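Local coordinates for protein ORF59 (Human herpesvirus 8, PDB 3HSL) that serves as the accessory subunit of the viral DNA polymerase, raising its processivity during lytic replication, probably by sliding along the template with the enzyme, at residues V40-S45 with G82-S87; F10-R15 with G44-P49; S205-S210 with I218-E223. All coordinates share one frame; numbering follows the deposited sequence.

Contact 1 of 3, residues V40-S45 with G82-S87; sequences VQVHGS and GDVSFS
Val42 and Phe86 form a hydrogen-bonded pair of an antiparallel beta ladder, in which strand 40-43 runs at 169° to strand 83-87 with the two axes approaching to 4.5 Å. With 36 residues between the segments this is no tight hairpin; it attaches strand 83-89, the outermost strand within this chain, beside 39-43. Val42 N donates to Phe86 O at 2.9 Å, and Phe86 N returns a bond to Val42 O at 2.8 Å. The ladder continues at Gly44, whose N reaches Val84 O at 3.0 Å. The return bond from Val84 N to Gly44 O is weak, at an N-H...O angle of 129°; the chain turns a corner here. CA-H...O contacts supplement the ladder, from His43 CA to Val84 O and, beyond the Val42-Phe86 pair, from Gln41 CA to Phe86 O.

Side chains alternate between the two faces of the sheet. On one, Val42 and Val84 lie side by side and point the same way, with their CG1 methyls 4.1 Å apart. The same Val84 CG1 sits 3.4 Å from Val42 O, and the Phe86 ring continues this apolar surface, stacking on Phe115. At the corner the side chains of the last pair, Ser45 and Asp83, diverge, and the Asp83 carboxylate lies beside the Gly44 carbonyl group.

The other face carries Gln41, His43, Ser85 and Ser87. His43 is directed toward the next strand, where its NE2 bonds to Ser52 OG. With OG anti to the backbone N (chi1 -177°), Ser87 holds its hydroxyl alongside Gln41, and that hydroxyl is hydrogen-bonded to Gln152 O. The extended side chain of Gln41 runs past it, placing Gln41 NE2 3.5 Å from Ser87 OG.

Contact 2 of 3, residues F10-R15 with G44-P49; sequences FHYGVR and GSACTP
Tyr12 carries most of the contact with Ala46 and Pro49 through its side chain: Tyr12 CA is 8.9 Å from Ala46 CA, too far for the backbones to meet. Its CB leaves the strand toward the loop 44-49. The first torsion sets CG opposite the backbone N (chi1 -175°), extending the ring across the gap. Past CG the two ring edges find different neighbours: CD2 of Tyr12 packs on the Phe86 ring, and CE1 of Tyr12 lies 4.2 Å from the Ala46 CB methyl. At the tip, Tyr12 OH donates to Ala46 O over 2.7 Å. That oxygen lies at the edge of the phenol ring, in its plane. Seen from the acceptor, the C=O...O angle is 124° and the hydroxyl is tilted 20° from the carbonyl plane, so the approach is well bent from the carbonyl direction. Tyr12 OH also touches Pro49 CG at 3.5 Å, roughly at right angles to its bond to Ala46 O. His77 meets the tyrosine ring edge-to-face.

Two residues further along, Val14 adds a looser apolar touch, its CG2 lying 4.5 Å from Pro49 CG. Leu71 contacts both Val14 and Pro49, and links this end of the contact to strand 71-73. Tyr12, Val14, Ala46 and Pro49 are all buried, so the hydrogen bond from Tyr12 OH is a buried one that satisfies the phenol hydroxyl.

The loop has its own internal tie: Ser45 OG accepts from Thr48 N at 3.2 Å. This is an ST motif within the hairpin connection between strands 39-43 and 49-56, and the tyrosine joins that connection to the separate antiparallel sheet containing strand 12-16.

Contact 3 of 3, residues S205-S210 with I218-E223; sequences SIVTFS and IDFKPE
The Phe220 ring receives Ser205 over one face. Ser205 CB stands 3.9 Å from the ring centroid and 17° off its normal, a CH-pi contact, while Ser205 O lies 3.3 Å above the plane of the Phe220 ring, shifted toward the rim. That oxygen also accepts a hydrogen bond from Phe220 N at 2.8 Å. Phe220 CG is set between its own N and carbonyl carbon (chi1 58°), which turns the ring back over Ser205. Val207 CG2 meets Phe220 CE2 obliquely to the ring at 3.5 Å, the two side chains crossing at about a right angle. The second ring, Phe209, meets Ile218 CD1 obliquely through its CE2, 4.1 Å away; helix 175-186 touches both residues, through Leu181 and Trp184 on Phe209 and Thr177 on Ile218.

Val207 and Ile218 are a hydrogen-bonded antiparallel pair: Val207 N reaches Ile218 O at 2.9 Å, and Ile218 N reaches Val207 O at 3.0 Å. On the face of the sheet opposite these two, Ile206 CG1 packs against Asp219 CB. The antiparallel pairing of strands adjacent in sequence, 206-211 and 214-222, the second interrupted by a bulge or short loop, makes a beta hairpin.

How the contacts relate
Contacts 1 and 2 adjoin and share residues, whereas contact 3 is remote. The centres of 1 and 2 are about 8 Å apart, and both include Gly44 and Ser45, the corner where strand 39-43 gives way to the following loop. Gly82 O of contact 1 lies 3.3 Å from Ala46 N of contact 2, a probable hydrogen bond, and CE1 of Phe86 packs 3.8 Å from CE1 of His11. Contact 3 lies on the opposite side of the chain's centre: its centre is about 39 Å from that of contact 1 and about 44 Å from that of contact 2, with nearest atoms about 26 Å and 33 Å away.

Contact 1 of 3, residues V40-S45 with G82-S87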
# COMPACT_ATOMS: atom_id res chain seq x y z
N VAL A 40 4.30 8.80 -15.02
CA VAL A 40 3.55 8.11 -16.06
C VAL A 40 3.46 9.07 -17.24
O VAL A 40 3.27 10.29 -17.05
CB VAL A 40 2.12 7.73 -15.62
CG1 VAL A 40 1.40 6.99 -16.76
CG2 VAL A 40 2.13 6.87 -14.39
N GLN A 41 3.58 8.53 -18.45
CA GLN A 41 3.51 9.34 -19.65
C GLN A 41 2.64 8.75 -20.74
O GLN A 41 2.56 7.52 -20.91
CB GLN A 41 4.90 9.49 -20.27
CG GLN A 41 5.92 10.17 -19.40
CD GLN A 41 7.30 10.19 -20.02
OE1 GLN A 41 7.72 9.23 -20.69
NE2 GLN A 41 8.03 11.28 -19.79
N VAL A 42 1.99 9.67 -21.47
CA VAL A 42 1.16 9.36 -22.62
C VAL A 42 1.74 10.22 -23.72
O VAL A 42 1.64 11.45 -23.68
CB VAL A 42 -0.32 9.64 -22.37
CG1 VAL A 42 -1.11 9.52 -23.68
CG2 VAL A 42 -0.87 8.68 -21.31
N HIS A 43 2.36 9.58 -24.71
CA HIS A 43 3.05 10.31 -25.76
C HIS A 43 3.12 9.58 -27.09
O HIS A 43 2.90 8.37 -27.16
CB HIS A 43 4.48 10.44 -25.28
CG HIS A 43 5.08 9.11 -24.97
ND1 HIS A 43 5.87 8.44 -25.86
CD2 HIS A 43 4.99 8.33 -23.87
CE1 HIS A 43 6.26 7.29 -25.33
NE2 HIS A 43 5.74 7.20 -24.12
N GLY A 44 3.44 10.33 -28.14
CA GLY A 44 3.54 9.77 -29.48
C GLY A 44 2.42 10.32 -30.32
O GLY A 44 1.90 11.40 -30.04
N SER A 45 2.03 9.59 -31.36
CA SER A 45 0.95 10.07 -32.22
C SER A 45 -0.35 10.17 -31.42
O SER A 45 -0.56 9.41 -30.48
CB SER A 45 0.79 9.15 -33.43
OG SER A 45 0.52 7.83 -32.99
N GLY A 82 -0.97 15.37 -35.25
CA GLY A 82 0.41 15.56 -34.81
C GLY A 82 0.64 14.73 -33.57
O GLY A 82 -0.11 13.78 -33.31
N ASP A 83 1.66 15.08 -32.80
CA ASP A 83 1.96 14.32 -31.58
C ASP A 83 1.30 14.77 -30.27
O ASP A 83 0.56 15.75 -30.22
CB ASP A 83 3.46 14.02 -31.43
CG ASP A 83 3.93 12.94 -32.39
OD1 ASP A 83 3.26 12.74 -33.43
OD2 ASP A 83 4.98 12.30 -32.12
N VAL A 84 1.61 14.01 -29.22
CA VAL A 84 1.09 14.16 -27.87
C VAL A 84 2.17 13.89 -26.81
O VAL A 84 3.07 13.05 -27.02
CB VAL A 84 -0.11 13.18 -27.68
CG1 VAL A 84 -0.23 12.63 -26.26
CG2 VAL A 84 -1.39 13.79 -28.20
N SER A 85 2.09 14.59 -25.68
CA SER A 85 3.06 14.40 -24.60
C SER A 85 2.56 14.87 -23.23
O SER A 85 2.63 16.05 -22.90
CB SER A 85 4.39 15.09 -24.95
OG SER A 85 5.38 14.79 -23.98
N PHE A 86 2.05 13.94 -22.44
CA PHE A 86 1.54 14.25 -21.10
C PHE A 86 2.35 13.48 -20.08
O PHE A 86 2.42 12.26 -20.14
CB PHE A 86 0.05 13.95 -20.99
CG PHE A 86 -0.78 14.73 -21.96
CD1 PHE A 86 -1.06 16.09 -21.72
CD2 PHE A 86 -1.28 14.14 -23.11
CE1 PHE A 86 -1.83 16.84 -22.61
CE2 PHE A 86 -2.06 14.88 -24.01
CZ PHE A 86 -2.34 16.24 -23.76
N SER A 87 2.96 14.21 -19.15
CA SER A 87 3.86 13.61 -18.15
C SER A 87 3.54 13.99 -16.69
O SER A 87 3.75 15.14 -16.28
CB SER A 87 5.27 14.01 -18.54
OG SER A 87 6.22 13.44 -17.70

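Contact 2 of 3, residues F10-R15 with G44-P49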
# COMPACT_ATOMS: atom_id res chain seq x y z
N PHE A 10 -12.31 19.62 -22.13
CA PHE A 10 -11.78 18.24 -22.16
C PHE A 10 -10.97 18.05 -23.46
O PHE A 10 -11.43 17.39 -24.39
CB PHE A 10 -13.01 17.32 -22.21
CG PHE A 10 -12.73 15.86 -21.97
CD1 PHE A 10 -13.12 15.26 -20.77
CD2 PHE A 10 -12.07 15.08 -22.93
CE1 PHE A 10 -12.87 13.91 -20.53
CE2 PHE A 10 -11.81 13.73 -22.71
CZ PHE A 10 -12.21 13.13 -21.51
N HIS A 11 -9.76 18.62 -23.54
CA HIS A 11 -9.01 18.50 -24.80
C HIS A 11 -8.59 17.11 -25.35
O HIS A 11 -8.56 16.94 -26.58
CB HIS A 11 -7.90 19.58 -24.97
CG HIS A 11 -6.86 19.57 -23.89
ND1 HIS A 11 -5.82 18.67 -23.85
CD2 HIS A 11 -6.69 20.37 -22.81
CE1 HIS A 11 -5.06 18.90 -22.80
NE2 HIS A 11 -5.57 19.93 -22.15
N TYR A 12 -8.27 16.14 -24.49
CA TYR A 12 -7.82 14.83 -24.99
C TYR A 12 -7.95 13.69 -24.00
O TYR A 12 -7.49 13.78 -22.87
CB TYR A 12 -6.36 14.92 -25.46
CG TYR A 12 -5.77 13.68 -26.12
CD1 TYR A 12 -5.98 13.43 -27.46
CD2 TYR A 12 -5.01 12.77 -25.39
CE1 TYR A 12 -5.45 12.30 -28.08
CE2 TYR A 12 -4.47 11.64 -26.00
CZ TYR A 12 -4.70 11.41 -27.35
OH TYR A 12 -4.18 10.30 -27.98
N GLY A 13 -8.60 12.61 -24.44
CA GLY A 13 -8.82 11.44 -23.61
C GLY A 13 -8.44 10.17 -24.34
O GLY A 13 -8.38 10.13 -25.56
N VAL A 14 -8.20 9.11 -23.58
CA VAL A 14 -7.82 7.84 -24.15
C VAL A 14 -8.40 6.68 -23.32
O VAL A 14 -8.48 6.76 -22.09
CB VAL A 14 -6.27 7.75 -24.22
CG1 VAL A 14 -5.65 7.69 -22.81
CG2 VAL A 14 -5.83 6.56 -25.02
N ARG A 15 -8.80 5.61 -24.01
CA ARG A 15 -9.31 4.41 -23.38
C ARG A 15 -8.12 3.47 -23.27
O ARG A 15 -7.38 3.28 -24.25
CB ARG A 15 -10.42 3.77 -24.20
CG ARG A 15 -10.81 2.36 -23.71
CD ARG A 15 -11.74 1.64 -24.70
NE ARG A 15 -11.86 0.20 -24.43
CZ ARG A 15 -11.01 -0.74 -24.88
NH1 ARG A 15 -9.96 -0.41 -25.63
NH2 ARG A 15 -11.21 -2.02 -24.58
N GLY A 44 3.44 10.33 -28.14
CA GLY A 44 3.54 9.77 -29.48
C GLY A 44 2.42 10.32 -30.32
O GLY A 44 1.90 11.40 -30.04
N SER A 45 2.03 9.59 -31.36
CA SER A 45 0.95 10.07 -32.22
C SER A 45 -0.35 10.17 -31.42
O SER A 45 -0.56 9.41 -30.48
CB SER A 45 0.79 9.15 -33.43
OG SER A 45 0.52 7.83 -32.99
N ALA A 46 -1.22 11.11 -31.80
CA ALA A 46 -2.50 11.29 -31.13
C ALA A 46 -3.40 10.09 -31.40
O ALA A 46 -4.26 9.75 -30.60
CB ALA A 46 -3.18 12.56 -31.60
N CYS A 47 -3.17 9.47 -32.55
CA CYS A 47 -3.91 8.30 -32.99
C CYS A 47 -3.59 7.06 -32.15
O CYS A 47 -4.49 6.43 -31.61
CB CYS A 47 -3.61 8.06 -34.46
SG CYS A 47 -4.13 9.51 -35.39
N THR A 48 -2.31 6.71 -32.03
CA THR A 48 -1.95 5.56 -31.23
C THR A 48 -0.78 5.96 -30.34
O THR A 48 0.36 5.77 -30.72
CB THR A 48 -1.57 4.34 -32.09
OG1 THR A 48 -0.37 4.62 -32.80
CG2 THR A 48 -2.69 3.98 -33.08
N PRO A 49 -1.07 6.52 -29.16
CA PRO A 49 0.00 6.94 -28.28
C PRO A 49 0.54 5.82 -27.40
O PRO A 49 -0.12 4.80 -27.20
CB PRO A 49 -0.66 7.99 -27.40
CG PRO A 49 -2.09 7.54 -27.31
CD PRO A 49 -2.40 6.79 -28.58

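Contact 3 of 3, residues S205-S210 with I218-E223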
# COMPACT_ATOMS: atom_id res chain seq x y z
N SER A 205 38.23 -10.30 -26.49
CA SER A 205 36.78 -10.05 -26.45
C SER A 205 36.39 -10.14 -24.98
O SER A 205 35.80 -11.14 -24.54
CB SER A 205 36.02 -11.01 -27.34
OG SER A 205 36.46 -10.86 -28.67
N ILE A 206 36.72 -9.08 -24.23
CA ILE A 206 36.50 -9.06 -22.78
C ILE A 206 35.93 -7.78 -22.18
O ILE A 206 36.31 -6.67 -22.56
CB ILE A 206 37.85 -9.33 -22.05
CG1 ILE A 206 38.41 -10.69 -22.43
CG2 ILE A 206 37.68 -9.26 -20.55
CD1 ILE A 206 39.71 -10.99 -21.76
N VAL A 207 35.02 -7.96 -21.23
CA VAL A 207 34.37 -6.89 -20.50
C VAL A 207 34.76 -7.05 -19.05
O VAL A 207 34.62 -8.15 -18.50
CB VAL A 207 32.88 -7.05 -20.55
CG1 VAL A 207 32.19 -6.01 -19.63
CG2 VAL A 207 32.42 -6.92 -21.99
N THR A 208 35.25 -5.99 -18.42
CA THR A 208 35.64 -6.16 -17.03
C THR A 208 34.91 -5.18 -16.11
O THR A 208 34.72 -4.01 -16.44
CB THR A 208 37.18 -6.09 -16.84
OG1 THR A 208 37.61 -4.80 -16.38
CG2 THR A 208 37.92 -6.49 -18.09
N PHE A 209 34.50 -5.67 -14.94
CA PHE A 209 33.80 -4.86 -13.94
C PHE A 209 34.84 -4.58 -12.87
O PHE A 209 35.39 -5.50 -12.28
CB PHE A 209 32.55 -5.59 -13.44
CG PHE A 209 31.50 -5.79 -14.51
CD1 PHE A 209 30.40 -4.92 -14.61
CD2 PHE A 209 31.59 -6.84 -15.42
CE1 PHE A 209 29.41 -5.09 -15.61
CE2 PHE A 209 30.61 -7.03 -16.43
CZ PHE A 209 29.52 -6.15 -16.52
N SER A 210 35.11 -3.30 -12.65
CA SER A 210 36.12 -2.87 -11.70
C SER A 210 35.58 -1.94 -10.65
O SER A 210 34.95 -0.91 -10.94
CB SER A 210 37.29 -2.19 -12.44
OG SER A 210 38.24 -1.70 -11.52
N ILE A 218 35.07 -11.07 -17.85
CA ILE A 218 34.18 -11.93 -18.60
C ILE A 218 34.53 -11.87 -20.08
O ILE A 218 34.63 -10.79 -20.66
CB ILE A 218 32.71 -11.52 -18.44
CG1 ILE A 218 32.27 -11.57 -16.97
CG2 ILE A 218 31.82 -12.41 -19.31
CD1 ILE A 218 30.87 -11.09 -16.72
N ASP A 219 34.73 -13.02 -20.71
CA ASP A 219 35.01 -13.01 -22.14
C ASP A 219 33.75 -13.37 -22.92
O ASP A 219 32.84 -14.00 -22.38
CB ASP A 219 36.22 -13.88 -22.52
CG ASP A 219 36.06 -15.33 -22.15
OD1 ASP A 219 35.12 -15.67 -21.40
OD2 ASP A 219 36.88 -16.15 -22.62
N PHE A 220 33.69 -12.97 -24.19
CA PHE A 220 32.52 -13.25 -25.02
C PHE A 220 32.90 -13.57 -26.47
O PHE A 220 33.99 -13.22 -26.93
CB PHE A 220 31.54 -12.07 -24.98
CG PHE A 220 32.14 -10.76 -25.43
CD1 PHE A 220 32.16 -10.41 -26.78
CD2 PHE A 220 32.69 -9.88 -24.51
CE1 PHE A 220 32.72 -9.21 -27.20
CE2 PHE A 220 33.24 -8.69 -24.91
CZ PHE A 220 33.25 -8.35 -26.26
N LYS A 221 32.00 -14.24 -27.18
CA LYS A 221 32.26 -14.55 -28.59
C LYS A 221 31.67 -13.38 -29.37
O LYS A 221 30.46 -13.11 -29.29
CB LYS A 221 31.66 -15.90 -29.01
N PRO A 222 32.52 -12.67 -30.14
CA PRO A 222 32.02 -11.54 -30.91
C PRO A 222 31.45 -11.98 -32.26
O PRO A 222 32.08 -12.79 -32.95
CB PRO A 222 33.28 -10.70 -31.12
CG PRO A 222 34.41 -11.69 -31.11
CD PRO A 222 33.97 -12.88 -30.31
N GLU A 223 30.29 -11.46 -32.64
CA GLU A 223 29.70 -11.83 -33.94
C GLU A 223 30.31 -11.13 -35.16
O GLU A 223 30.37 -9.90 -35.21
CB GLU A 223 28.17 -11.69 -33.94
CG GLU A 223 27.42 -12.85 -33.27
CD GLU A 223 27.54 -14.20 -34.02
OE1 GLU A 223 28.38 -14.36 -34.95
OE2 GLU A 223 26.76 -15.12 -33.66